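Local structure of cell division GTPase FtsZ, diverged (Clostridium botulinum C, 3V3T) at residues I7-I12 with G28-L33; Y74-I79 with L111-Q116; C89-F94 with N120-F125. The protein belongs to the tubulin/FtsZ family as a diverged relative of the bacterial cell-division protein FtsZ, pairing a Rossmann-like GTPase domain with a TubZ-type C-terminal domain. The protein carries 1 engineered substitution. One frame throughout, in Å; residues are numbered along the deposited sequence. Where two conformers were deposited one is given.

Contact 1 of 3, residues I7-I12 with G28-L33; sequences IVFAPI and GDYNAL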
ATOM      1  N   ILE A   7       6.838 -10.103   7.121  1.00 35.44           N
ATOM      2  CA  ILE A   7       6.366  -8.751   6.948  1.00 36.06           C
ATOM      3  C   ILE A   7       5.981  -8.176   8.287  1.00 36.85           C
ATOM      4  O   ILE A   7       5.335  -8.853   9.099  1.00 37.29           O
ATOM      5  CB  ILE A   7       5.126  -8.699   6.048  1.00 34.03           C
ATOM      6  CG1 ILE A   7       5.512  -8.991   4.599  1.00 31.51           C
ATOM      7  CG2 ILE A   7       4.470  -7.322   6.132  1.00 29.15           C
ATOM      8  CD1 ILE A   7       4.330  -9.303   3.710  1.00 31.85           C
ATOM      9  N   VAL A   8       6.378  -6.929   8.523  1.00 30.49           N
ATOM     10  CA  VAL A   8       5.838  -6.173   9.650  1.00 30.59           C
ATOM     11  C   VAL A   8       5.257  -4.883   9.132  1.00 32.20           C
ATOM     12  O   VAL A   8       5.907  -4.166   8.371  1.00 32.16           O
ATOM     13  CB  VAL A   8       6.894  -5.850  10.725  1.00 31.65           C
ATOM     14  CG1 VAL A   8       8.107  -5.186  10.101  1.00 38.26           C
ATOM     15  CG2 VAL A   8       6.291  -4.952  11.797  1.00 29.41           C
ATOM     16  N   PHE A   9       4.019  -4.602   9.524  1.00 32.15           N
ATOM     17  CA  PHE A   9       3.366  -3.348   9.179  1.00 27.20           C
ATOM     18  C   PHE A   9       3.576  -2.318  10.280  1.00 32.77           C
ATOM     19  O   PHE A   9       3.504  -2.627  11.478  1.00 31.71           O
ATOM     20  CB  PHE A   9       1.862  -3.556   8.970  1.00 28.07           C
ATOM     21  CG  PHE A   9       1.522  -4.286   7.703  1.00 27.89           C
ATOM     22  CD1 PHE A   9       1.470  -3.610   6.494  1.00 25.98           C
ATOM     23  CD2 PHE A   9       1.258  -5.638   7.718  1.00 34.92           C
ATOM     24  CE1 PHE A   9       1.174  -4.268   5.328  1.00 23.90           C
ATOM     25  CE2 PHE A   9       0.946  -6.304   6.547  1.00 36.67           C
ATOM     26  CZ  PHE A   9       0.906  -5.617   5.353  1.00 29.30           C
ATOM     27  N   ALA A  10       3.819  -1.087   9.866  1.00 28.29           N
ATOM     28  CA  ALA A  10       3.862   0.014  10.801  1.00 32.17           C
ATOM     29  C   ALA A  10       2.834   1.051  10.392  1.00 25.78           C
ATOM     30  O   ALA A  10       3.170   2.061   9.773  1.00 30.95           O
ATOM     31  CB  ALA A  10       5.248   0.619  10.841  1.00 34.41           C
ATOM     32  N   PRO A  11       1.561   0.794  10.717  1.00 26.29           N
ATOM     33  CA  PRO A  11       0.536   1.816  10.488  1.00 25.39           C
ATOM     34  C   PRO A  11       0.803   2.995  11.412  1.00 31.61           C
ATOM     35  O   PRO A  11       1.215   2.804  12.563  1.00 32.53           O
ATOM     36  CB  PRO A  11      -0.762   1.110  10.871  1.00 21.85           C
ATOM     37  CG  PRO A  11      -0.336   0.039  11.823  1.00 24.66           C
ATOM     38  CD  PRO A  11       1.037  -0.393  11.411  1.00 26.49           C
ATOM     39  N   ILE A  12       0.595   4.201  10.897  1.00 29.40           N
ATOM     40  CA  ILE A  12       0.845   5.415  11.653  1.00 28.71           C
ATOM     41  C   ILE A  12      -0.371   6.315  11.525  1.00 32.59           C
ATOM     42  O   ILE A  12      -0.722   6.752  10.421  1.00 29.07           O
ATOM     43  CB  ILE A  12       2.109   6.153  11.137  1.00 40.28           C
ATOM     44  CG1 ILE A  12       3.360   5.309  11.421  1.00 31.21           C
ATOM     45  CG2 ILE A  12       2.220   7.552  11.761  1.00 33.73           C
ATOM     46  CD1 ILE A  12       4.637   5.937  10.985  1.00 24.03           C
ATOM     47  N   GLY A  28      -4.144 -13.197  10.546  1.00 42.25           N
ATOM     48  CA  GLY A  28      -3.298 -12.667  11.598  1.00 43.72           C
ATOM     49  C   GLY A  28      -1.860 -13.140  11.524  1.00 43.77           C
ATOM     50  O   GLY A  28      -1.088 -12.983  12.475  1.00 41.01           O
ATOM     51  N   ASP A  29      -1.505 -13.736  10.392  1.00 44.84           N
ATOM     52  CA  ASP A  29      -0.161 -14.244  10.193  1.00 44.42           C
ATOM     53  C   ASP A  29       0.864 -13.119  10.010  1.00 41.74           C
ATOM     54  O   ASP A  29       2.070 -13.355  10.106  1.00 40.29           O
ATOM     55  CB  ASP A  29      -0.132 -15.194   9.001  1.00 51.79           C
ATOM     56  CG  ASP A  29      -1.025 -16.397   9.201  1.00 57.74           C
ATOM     57  OD1 ASP A  29      -1.393 -16.674  10.360  1.00 67.23           O
ATOM     58  OD2 ASP A  29      -1.352 -17.070   8.203  1.00 58.99           O
ATOM     59  N   TYR A  30       0.385 -11.900   9.763  1.00 36.04           N
ATOM     60  CA  TYR A  30       1.268 -10.740   9.632  1.00 32.54           C
ATOM     61  C   TYR A  30       1.672 -10.193  11.006  1.00 38.75           C
ATOM     62  O   TYR A  30       0.982 -10.411  12.005  1.00 45.73           O
ATOM     63  CB  TYR A  30       0.592  -9.626   8.820  1.00 28.22           C
ATOM     64  CG  TYR A  30       0.048 -10.094   7.500  1.00 43.40           C
ATOM     65  CD1 TYR A  30       0.860 -10.166   6.379  1.00 35.32           C
ATOM     66  CD2 TYR A  30      -1.288 -10.472   7.373  1.00 40.58           C
ATOM     67  CE1 TYR A  30       0.364 -10.617   5.176  1.00 35.42           C
ATOM     68  CE2 TYR A  30      -1.790 -10.915   6.173  1.00 29.35           C
ATOM     69  CZ  TYR A  30      -0.962 -10.991   5.087  1.00 32.68           C
ATOM     70  OH  TYR A  30      -1.467 -11.433   3.897  1.00 32.42           O
ATOM     71  N   ASN A  31       2.792  -9.480  11.044  1.00 38.22           N
ATOM     72  CA  ASN A  31       3.208  -8.742  12.232  1.00 35.53           C
ATOM     73  C   ASN A  31       2.890  -7.257  12.076  1.00 38.77           C
ATOM     74  O   ASN A  31       2.847  -6.740  10.957  1.00 37.04           O
ATOM     75  CB  ASN A  31       4.707  -8.901  12.451  1.00 34.76           C
ATOM     76  CG  ASN A  31       5.151 -10.350  12.463  1.00 40.04           C
ATOM     77  OD1 ASN A  31       4.849 -11.102  13.392  1.00 47.69           O
ATOM     78  ND2 ASN A  31       5.894 -10.743  11.438  1.00 45.92           N
ATOM     79  N   ALA A  32       2.702  -6.562  13.196  1.00 32.55           N
ATOM     80  CA  ALA A  32       2.271  -5.172  13.153  1.00 36.08           C
ATOM     81  C   ALA A  32       2.622  -4.454  14.442  1.00 33.77           C
ATOM     82  O   ALA A  32       2.483  -5.005  15.525  1.00 33.39           O
ATOM     83  CB  ALA A  32       0.741  -5.080  12.898  1.00 28.90           C
ATOM     84  N   LEU A  33       3.075  -3.214  14.306  1.00 35.91           N
ATOM     85  CA  LEU A  33       3.259  -2.315  15.432  1.00 37.23           C
ATOM     86  C   LEU A  33       2.440  -1.075  15.127  1.00 38.72           C
ATOM     87  O   LEU A  33       2.796  -0.286  14.247  1.00 38.21           O
ATOM     88  CB  LEU A  33       4.729  -1.926  15.577  1.00 35.92           C
ATOM     89  CG  LEU A  33       4.997  -0.916  16.700  1.00 46.02           C
ATOM     90  CD1 LEU A  33       4.757  -1.547  18.067  1.00 41.38           C
ATOM     91  CD2 LEU A  33       6.415  -0.373  16.627  1.00 50.59           C
TER
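F9 and Y30 form an offset edge-to-face pair across the strands, F9 giving its edge; the ring centroids are 5.8 Å apart and the planes meet at 67°. The touching atom is CE2 of F9, 3.9 Å from CD1 of Y30. One face of the F9 ring carries CG2 of I7, offset toward the rim, while the carbonyl O of N31 lies near the ring plane at the edge. At its own edge the Y30 ring meets CD1 of I7, 4.4 Å from CE1. In both residues CG is anti to the carbonyl carbon (chi1 -72° in F9), and the side chains lie side by side, pointing the same way. The hydroxyl of Y30 is hydrogen-bonded beyond the contact to N184, and L23 of helix 14-26 touches both side chains.

These residues bring together the two parallel strands of the first beta-alpha-beta unit of the Rossmann-like fold, made of strand 7-11, helix 14-26 and strand 31-36. V8 pairs with N31 and F9 with A32. The amide of F9 gives a nearly straight bond to O of N31 (2.8 Å), and the amide of L33 bonds to O of F9 (2.9 Å).

N31 grips I7 twice through a single acceptor. Its backbone N lies 3.3 Å from O of I7, and its side-chain ND2 is 3.1 Å from the same oxygen. The two donors come from opposite faces of the carbonyl plane, ND2 standing 42° out of it. ND2 also has a weak bond to O of N5, so the amide group spans two backbone carbonyls. On the same side of the sheet, CB of N31 rests beside CB of V8. Farther along, the ring of P11 sets its CD against the carbonyl O of L33.

Contact 2 of 3, residues Y74-I79 with L111-Q116; sequences YYKQII and LGLAKQ
I79 and L113 carry this contact, their side chains crossing obliquely between two helices. The reaching atom is CD1 of I79, which comes 3.6 Å from CG of L113 and also lies against CB and CD2 of that leucine. The same methyl also meets A114, 3.7 Å from the backbone N and 4.0 Å from CB. In I79, CD1 is anti to CA (chi2 162°), which extends the chain toward 111-116.

L113 reaches back from its own helix. Its CG is anti to the backbone N (chi1 178°), which holds the isobutyl group out from its helix. CD2 lies against Y75, K76 and I79. It is 3.9 Å from CB of Y75 and 4.1 Å from CG of K76, whose chain passes the leucine at about a right angle. Y75 offers little more than its CB, because the end of its side chain leads away from 111-116; the side chain also touches P109 and I110 earlier in the same helix. The side-chain contacts are apolar; the lysine edge is exposed, the isoleucine side buried.

The helical axes of 75-79 and 111-116 come no closer than 10.2 Å and cross at -62°, leaving side-chain ends to fill the gap. Helix 75-85 also rests on strand 51-53 at the sheet's outer edge, where I78 touches Y52. Helix 101-117 is backed by strand 122-129: L111 packs on F123 and F125, and A114 on F123, so the two helices pack side by side on the same face of the sheet.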
ATOM      1  N   TYR A  74      11.265  11.157  19.123  1.00 70.93           N
ATOM      2  CA  TYR A  74      10.964   9.735  19.296  1.00 67.93           C
ATOM      3  C   TYR A  74      11.113   8.871  18.032  1.00 62.43           C
ATOM      4  O   TYR A  74      10.860   7.665  18.074  1.00 57.16           O
ATOM      5  CB  TYR A  74       9.551   9.556  19.877  1.00 70.42           C
ATOM      6  CG  TYR A  74       9.386  10.089  21.290  1.00 77.90           C
ATOM      7  CD1 TYR A  74       9.587   9.263  22.392  1.00 81.88           C
ATOM      8  CD2 TYR A  74       9.026  11.411  21.521  1.00 79.36           C
ATOM      9  CE1 TYR A  74       9.439   9.740  23.682  1.00 87.22           C
ATOM     10  CE2 TYR A  74       8.879  11.897  22.811  1.00 85.14           C
ATOM     11  CZ  TYR A  74       9.087  11.055  23.885  1.00 87.74           C
ATOM     12  OH  TYR A  74       8.944  11.524  25.168  1.00 94.58           O
ATOM     13  N   TYR A  75      11.517   9.468  16.913  1.00 65.40           N
ATOM     14  CA  TYR A  75      11.635   8.699  15.667  1.00 66.44           C
ATOM     15  C   TYR A  75      12.495   7.453  15.853  1.00 62.10           C
ATOM     16  O   TYR A  75      12.184   6.389  15.326  1.00 63.73           O
ATOM     17  CB  TYR A  75      12.207   9.549  14.529  1.00 67.09           C
ATOM     18  CG  TYR A  75      11.269  10.616  14.016  1.00 66.85           C
ATOM     19  CD1 TYR A  75       9.905  10.558  14.283  1.00 59.23           C
ATOM     20  CD2 TYR A  75      11.745  11.681  13.262  1.00 69.75           C
ATOM     21  CE1 TYR A  75       9.041  11.536  13.811  1.00 55.63           C
ATOM     22  CE2 TYR A  75      10.893  12.659  12.787  1.00 69.23           C
ATOM     23  CZ  TYR A  75       9.542  12.579  13.062  1.00 63.67           C
ATOM     24  OH  TYR A  75       8.699  13.555  12.587  1.00 66.86           O
ATOM     25  N   LYS A  76      13.569   7.593  16.617  1.00 57.98           N
ATOM     26  CA  LYS A  76      14.518   6.505  16.815  1.00 63.11           C
ATOM     27  C   LYS A  76      14.017   5.458  17.807  1.00 67.06           C
ATOM     28  O   LYS A  76      14.313   4.270  17.659  1.00 66.07           O
ATOM     29  CB  LYS A  76      15.884   7.049  17.243  1.00 68.36           C
ATOM     30  CG  LYS A  76      16.559   7.910  16.181  1.00 70.95           C
ATOM     31  CD  LYS A  76      18.006   8.226  16.533  1.00 80.14           C
ATOM     32  CE  LYS A  76      18.904   7.013  16.345  1.00 79.29           C
ATOM     33  NZ  LYS A  76      20.314   7.301  16.732  1.00 90.81           N
ATOM     34  N   GLN A  77      13.272   5.887  18.821  1.00 67.48           N
ATOM     35  CA  GLN A  77      12.609   4.926  19.692  1.00 71.59           C
ATOM     36  C   GLN A  77      11.593   4.131  18.874  1.00 67.57           C
ATOM     37  O   GLN A  77      11.497   2.912  18.994  1.00 69.90           O
ATOM     38  CB  GLN A  77      11.909   5.617  20.862  1.00 80.72           C
ATOM     39  CG  GLN A  77      12.841   6.167  21.922  1.00 96.57           C
ATOM     40  CD  GLN A  77      12.218   6.131  23.310  1.00110.85           C
ATOM     41  OE1 GLN A  77      11.175   5.504  23.515  1.00113.10           O
ATOM     42  NE2 GLN A  77      12.856   6.802  24.269  1.00116.42           N
ATOM     43  N   ILE A  78      10.837   4.826  18.036  1.00 49.87           N
ATOM     44  CA  ILE A  78       9.825   4.164  17.233  1.00 55.16           C
ATOM     45  C   ILE A  78      10.450   3.077  16.363  1.00 55.01           C
ATOM     46  O   ILE A  78      10.006   1.929  16.354  1.00 55.34           O
ATOM     47  CB  ILE A  78       9.080   5.164  16.335  1.00 55.92           C
ATOM     48  CG1 ILE A  78       8.318   6.186  17.191  1.00 54.87           C
ATOM     49  CG2 ILE A  78       8.146   4.421  15.369  1.00 48.85           C
ATOM     50  CD1 ILE A  78       7.373   7.071  16.392  1.00 54.20           C
ATOM     51  N   ILE A  79      11.485   3.456  15.629  1.00 55.25           N
ATOM     52  CA  ILE A  79      12.183   2.522  14.766  1.00 52.82           C
ATOM     53  C   ILE A  79      12.719   1.352  15.580  1.00 53.48           C
ATOM     54  O   ILE A  79      12.638   0.203  15.145  1.00 54.10           O
ATOM     55  CB  ILE A  79      13.308   3.231  13.966  1.00 54.78           C
ATOM     56  CG1 ILE A  79      12.687   4.096  12.860  1.00 49.81           C
ATOM     57  CG2 ILE A  79      14.265   2.226  13.362  1.00 44.73           C
ATOM     58  CD1 ILE A  79      13.612   5.145  12.303  1.00 51.49           C
ATOM     59  N   LEU A 111      10.019   6.644   7.801  1.00 40.36           N
ATOM     60  CA  LEU A 111      10.379   5.790   6.672  1.00 32.96           C
ATOM     61  C   LEU A 111      11.753   6.184   6.095  1.00 35.64           C
ATOM     62  O   LEU A 111      12.617   5.334   5.900  1.00 36.92           O
ATOM     63  CB  LEU A 111       9.280   5.850   5.622  1.00 28.32           C
ATOM     64  CG  LEU A 111       9.424   5.342   4.194  1.00 32.91           C
ATOM     65  CD1 LEU A 111      10.049   3.978   4.158  1.00 38.44           C
ATOM     66  CD2 LEU A 111       8.020   5.292   3.613  1.00 30.88           C
ATOM     67  N   GLY A 112      11.971   7.471   5.854  1.00 31.51           N
ATOM     68  CA  GLY A 112      13.261   7.914   5.350  1.00 31.37           C
ATOM     69  C   GLY A 112      14.405   7.561   6.300  1.00 36.19           C
ATOM     70  O   GLY A 112      15.479   7.141   5.874  1.00 34.79           O
ATOM     71  N   LEU A 113      14.169   7.731   7.595  1.00 32.40           N
ATOM     72  CA  LEU A 113      15.179   7.455   8.599  1.00 33.59           C
ATOM     73  C   LEU A 113      15.462   5.960   8.746  1.00 46.83           C
ATOM     74  O   LEU A 113      16.624   5.556   8.891  1.00 39.19           O
ATOM     75  CB  LEU A 113      14.772   8.065   9.939  1.00 38.35           C
ATOM     76  CG  LEU A 113      15.716   7.808  11.108  1.00 47.38           C
ATOM     77  CD1 LEU A 113      17.118   8.259  10.760  1.00 51.17           C
ATOM     78  CD2 LEU A 113      15.221   8.537  12.340  1.00 53.67           C
ATOM     79  N   ALA A 114      14.410   5.140   8.703  1.00 40.05           N
ATOM     80  CA  ALA A 114      14.568   3.687   8.798  1.00 34.84           C
ATOM     81  C   ALA A 114      15.314   3.127   7.595  1.00 34.23           C
ATOM     82  O   ALA A 114      16.174   2.260   7.739  1.00 39.35           O
ATOM     83  CB  ALA A 114      13.203   2.994   8.943  1.00 30.72           C
ATOM     84  N   LYS A 115      14.972   3.611   6.405  1.00 33.26           N
ATOM     85  CA  LYS A 115      15.661   3.185   5.191  1.00 36.91           C
ATOM     86  C   LYS A 115      17.176   3.423   5.326  1.00 46.48           C
ATOM     87  O   LYS A 115      17.979   2.564   4.952  1.00 48.40           O
ATOM     88  CB  LYS A 115      15.119   3.933   3.975  1.00 41.33           C
ATOM     89  CG  LYS A 115      15.364   3.244   2.633  1.00 52.11           C
ATOM     90  CD  LYS A 115      15.014   4.163   1.442  1.00 58.96           C
ATOM     91  CE  LYS A 115      16.078   5.262   1.247  1.00 68.73           C
ATOM     92  NZ  LYS A 115      15.996   6.018  -0.048  1.00 58.23           N
ATOM     93  N   GLN A 116      17.573   4.583   5.852  1.00 42.01           N
ATOM     94  CA  GLN A 116      19.001   4.868   5.988  1.00 49.42           C
ATOM     95  C   GLN A 116      19.642   3.967   7.036  1.00 51.65           C
ATOM     96  O   GLN A 116      20.778   3.525   6.869  1.00 56.05           O
ATOM     97  CB  GLN A 116      19.276   6.345   6.321  1.00 49.98           C
ATOM     98  CG  GLN A 116      18.925   7.340   5.215  1.00 46.68           C
ATOM     99  CD  GLN A 116      19.477   6.949   3.846  1.00 53.28           C
ATOM    100  OE1 GLN A 116      18.770   7.030   2.834  1.00 55.51           O
ATOM    101  NE2 GLN A 116      20.743   6.532   3.805  1.00 52.41           N
TER

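Contact 3 of 3, residues C89-F94 with N120-F125; sequences CDIVIF and NKHFGF
V92 and F123, paired across two parallel strands, make the closest apolar contact: CB of V92 is 3.6 Å from CE1 of F123. The two side chains lie side by side. F94 runs alongside F123 in the same way, setting its CE2 3.8 Å from CD1 of F123. With CG anti to the carbonyl carbon (chi1 -67°), F123 sets the CD1-CE1 side of its ring against both V92 and F94. Helix 101-117 covers this side, with F94 touching T107. F125 follows on that side, its CD1 near CB and O of F94.

The backbone bonds alternate in parallel fashion: H122 N binds O of D90, V92 N binds O of H122, G124 N binds O of V92 (2.8 Å), and F94 N binds O of G124. Contacts of the CA-H...O type supplement them, CA of F123 approaching O of V92 and CA of I93 approaching O of G124. The pairing completes the beta-alpha-beta unit of strand 91-97, helix 101-117 and strand 122-129, in the middle of the parallel part of the sheet. On the other face, CG2 of I93 lies over the backbone of G124, 3.9 Å from its O.

One side-chain polar bond crosses at the N-terminal end of the pairing. NZ of K121 reaches O of C89 at 3.2 Å, from 37° above the carbonyl plane, after the chain bends at its last torsion. The same ammonium binds O of S87, so it bridges two carbonyls of the turn leading into strand 91-97. In one of its two conformers NE2 of H122 is hydrogen-bonded to OG of S160.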
ATOM      1  N   CYS A  89      12.089  -9.622  10.602  1.00 50.75           N
ATOM      2  CA  CYS A  89      11.282  -9.258   9.436  1.00 62.97           C
ATOM      3  C   CYS A  89      12.101  -8.485   8.406  1.00 61.42           C
ATOM      4  O   CYS A  89      12.725  -7.468   8.728  1.00 61.95           O
ATOM      5  CB  CYS A  89      10.047  -8.437   9.842  1.00 56.53           C
ATOM      6  SG  CYS A  89       8.834  -9.328  10.864  1.00 54.63           S
ATOM      7  N   ASP A  90      12.089  -8.971   7.168  1.00 55.13           N
ATOM      8  CA  ASP A  90      12.895  -8.381   6.106  1.00 59.75           C
ATOM      9  C   ASP A  90      12.144  -7.301   5.335  1.00 50.79           C
ATOM     10  O   ASP A  90      12.751  -6.531   4.586  1.00 45.77           O
ATOM     11  CB  ASP A  90      13.393  -9.462   5.146  1.00 69.18           C
ATOM     12  CG  ASP A  90      14.474 -10.325   5.758  1.00 88.75           C
ATOM     13  OD1 ASP A  90      15.546  -9.779   6.104  1.00 94.60           O
ATOM     14  OD2 ASP A  90      14.254 -11.548   5.889  1.00 97.10           O
ATOM     15  N   ILE A  91      10.828  -7.252   5.528  1.00 39.40           N
ATOM     16  CA  ILE A  91       9.982  -6.291   4.849  1.00 31.82           C
ATOM     17  C   ILE A  91       9.225  -5.463   5.872  1.00 31.91           C
ATOM     18  O   ILE A  91       8.539  -6.013   6.739  1.00 37.32           O
ATOM     19  CB  ILE A  91       8.956  -6.986   3.921  1.00 41.09           C
ATOM     20  CG1 ILE A  91       9.658  -7.766   2.807  1.00 45.05           C
ATOM     21  CG2 ILE A  91       8.035  -5.966   3.301  1.00 37.40           C
ATOM     22  CD1 ILE A  91       9.989  -9.188   3.163  1.00 58.59           C
ATOM     23  N   VAL A  92       9.353  -4.144   5.771  1.00 27.04           N
ATOM     24  CA  VAL A  92       8.696  -3.225   6.678  1.00 26.20           C
ATOM     25  C   VAL A  92       7.789  -2.310   5.844  1.00 28.85           C
ATOM     26  O   VAL A  92       8.239  -1.637   4.910  1.00 28.34           O
ATOM     27  CB  VAL A  92       9.735  -2.387   7.466  1.00 27.93           C
ATOM     28  CG1 VAL A  92       9.062  -1.489   8.460  1.00 27.69           C
ATOM     29  CG2 VAL A  92      10.720  -3.294   8.186  1.00 31.78           C
ATOM     30  N   ILE A  93       6.502  -2.307   6.154  1.00 26.69           N
ATOM     31  CA  ILE A  93       5.565  -1.545   5.349  1.00 19.17           C
ATOM     32  C   ILE A  93       4.822  -0.551   6.204  1.00 23.53           C
ATOM     33  O   ILE A  93       4.054  -0.922   7.091  1.00 29.39           O
ATOM     34  CB  ILE A  93       4.584  -2.469   4.587  1.00 23.76           C
ATOM     35  CG1 ILE A  93       5.363  -3.507   3.759  1.00 25.20           C
ATOM     36  CG2 ILE A  93       3.649  -1.641   3.671  1.00 20.40           C
ATOM     37  CD1 ILE A  93       4.449  -4.603   3.096  1.00 26.19           C
ATOM     38  N   PHE A  94       5.086   0.725   5.960  1.00 23.60           N
ATOM     39  CA  PHE A  94       4.398   1.776   6.678  1.00 20.58           C
ATOM     40  C   PHE A  94       3.073   2.001   5.965  1.00 25.37           C
ATOM     41  O   PHE A  94       2.966   1.843   4.745  1.00 23.22           O
ATOM     42  CB  PHE A  94       5.231   3.061   6.668  1.00 20.28           C
ATOM     43  CG  PHE A  94       6.507   2.950   7.429  1.00 23.68           C
ATOM     44  CD1 PHE A  94       6.556   3.298   8.771  1.00 28.37           C
ATOM     45  CD2 PHE A  94       7.658   2.472   6.814  1.00 28.70           C
ATOM     46  CE1 PHE A  94       7.737   3.174   9.489  1.00 34.82           C
ATOM     47  CE2 PHE A  94       8.839   2.362   7.517  1.00 28.69           C
ATOM     48  CZ  PHE A  94       8.875   2.707   8.866  1.00 29.94           C
ATOM     49  N   ASN A 120      19.685  -2.932   4.373  1.00 55.08           N
ATOM     50  CA  ASN A 120      19.454  -4.304   3.920  1.00 56.05           C
ATOM     51  C   ASN A 120      18.005  -4.799   4.023  1.00 53.95           C
ATOM     52  O   ASN A 120      17.658  -5.840   3.448  0.82 46.86           O
ATOM     53  CB  ASN A 120      20.400  -5.269   4.636  1.00 70.27           C
ATOM     54  CG  ASN A 120      21.830  -5.150   4.139  1.00 82.30           C
ATOM     55  OD1 ASN A 120      22.065  -5.000   2.937  1.00 82.56           O
ATOM     56  ND2 ASN A 120      22.791  -5.202   5.061  1.00 80.81           N
ATOM     57  N   LYS A 121      17.164  -4.066   4.747  1.00 46.28           N
ATOM     58  CA  LYS A 121      15.738  -4.384   4.759  1.00 44.83           C
ATOM     59  C   LYS A 121      15.025  -3.727   3.582  1.00 36.61           C
ATOM     60  O   LYS A 121      15.495  -2.724   3.042  1.00 38.78           O
ATOM     61  CB  LYS A 121      15.077  -3.961   6.082  1.00 47.78           C
ATOM     62  CG  LYS A 121      15.626  -4.688   7.308  1.00 60.74           C
ATOM     63  CD  LYS A 121      14.797  -4.392   8.555  1.00 64.11           C
ATOM     64  CE  LYS A 121      15.447  -4.956   9.823  1.00 58.06           C
ATOM     65  NZ  LYS A 121      15.565  -6.447   9.819  1.00 59.05           N
ATOM     66  N   HIS A 122      13.900  -4.309   3.178  1.00 30.33           N
ATOM     67  CA  HIS A 122      13.059  -3.697   2.160  0.51 29.49           C
ATOM     68  C   HIS A 122      11.927  -2.910   2.799  1.00 28.49           C
ATOM     69  O   HIS A 122      11.309  -3.360   3.765  0.76 30.44           O
ATOM     70  CB  HIS A 122      12.466  -4.721   1.192  0.51 30.48           C
ATOM     71  CG  HIS A 122      11.561  -4.097   0.179  0.51 34.16           C
ATOM     72  ND1 HIS A 122      12.036  -3.438  -0.933  0.51 35.81           N
ATOM     73  CD2 HIS A 122      10.213  -3.964   0.148  0.51 27.66           C
ATOM     74  CE1 HIS A 122      11.019  -2.953  -1.622  0.51 26.24           C
ATOM     75  NE2 HIS A 122       9.902  -3.258  -0.988  0.51 20.55           N
ATOM     76  N   PHE A 123      11.677  -1.715   2.268  1.00 26.87           N
ATOM     77  CA  PHE A 123      10.635  -0.847   2.805  1.00 24.53           C
ATOM     78  C   PHE A 123       9.550  -0.560   1.798  1.00 29.14           C
ATOM     79  O   PHE A 123       9.814  -0.374   0.608  1.00 26.94           O
ATOM     80  CB  PHE A 123      11.207   0.464   3.349  1.00 30.88           C
ATOM     81  CG  PHE A 123      12.065   0.277   4.560  1.00 36.68           C
ATOM     82  CD1 PHE A 123      11.507   0.258   5.821  1.00 36.31           C
ATOM     83  CD2 PHE A 123      13.423   0.080   4.434  1.00 35.26           C
ATOM     84  CE1 PHE A 123      12.294   0.064   6.934  1.00 34.75           C
ATOM     85  CE2 PHE A 123      14.211  -0.112   5.545  1.00 33.67           C
ATOM     86  CZ  PHE A 123      13.641  -0.118   6.797  1.00 35.62           C
ATOM     87  N   GLY A 124       8.321  -0.523   2.294  1.00 27.88           N
ATOM     88  CA  GLY A 124       7.191  -0.187   1.463  1.00 20.73           C
ATOM     89  C   GLY A 124       6.283   0.803   2.161  1.00 23.19           C
ATOM     90  O   GLY A 124       6.407   1.077   3.358  1.00 24.23           O
ATOM     91  N   PHE A 125       5.355   1.337   1.386  1.00 20.83           N
ATOM     92  CA  PHE A 125       4.456   2.367   1.855  1.00 20.33           C
ATOM     93  C   PHE A 125       3.086   2.135   1.245  1.00 24.25           C
ATOM     94  O   PHE A 125       2.952   2.050   0.017  1.00 21.74           O
ATOM     95  CB  PHE A 125       4.962   3.738   1.422  1.00 20.14           C
ATOM     96  CG  PHE A 125       4.000   4.865   1.736  1.00 25.72           C
ATOM     97  CD1 PHE A 125       3.660   5.153   3.050  1.00 24.28           C
ATOM     98  CD2 PHE A 125       3.460   5.642   0.722  1.00 23.26           C
ATOM     99  CE1 PHE A 125       2.783   6.177   3.355  1.00 24.44           C
ATOM    100  CE2 PHE A 125       2.586   6.675   1.007  1.00 24.62           C
ATOM    101  CZ  PHE A 125       2.240   6.949   2.326  1.00 25.07           C
TER

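Contacts 1 and 3 are neighbouring pairings in one sheet, their centres about 10 Å apart. Strand 7-11 belongs to the first and strand 91-97 to the second, and they are probably joined by hydrogen bonds from V8 N to I91 O (2.9 Å) and from A10 N to I93 O (2.8 Å). CB of A10 also packs 3.6 Å from CD1 of F94. Contact 2 lies over this sheet, its centre about 12 Å from that of contact 3: CZ of F123 touches O of A114 at 3.6 Å. Contact 1 and contact 2 barely meet, through CD2 of L33 and O of I78 (4.3 Å), with centres about 16 Å apart.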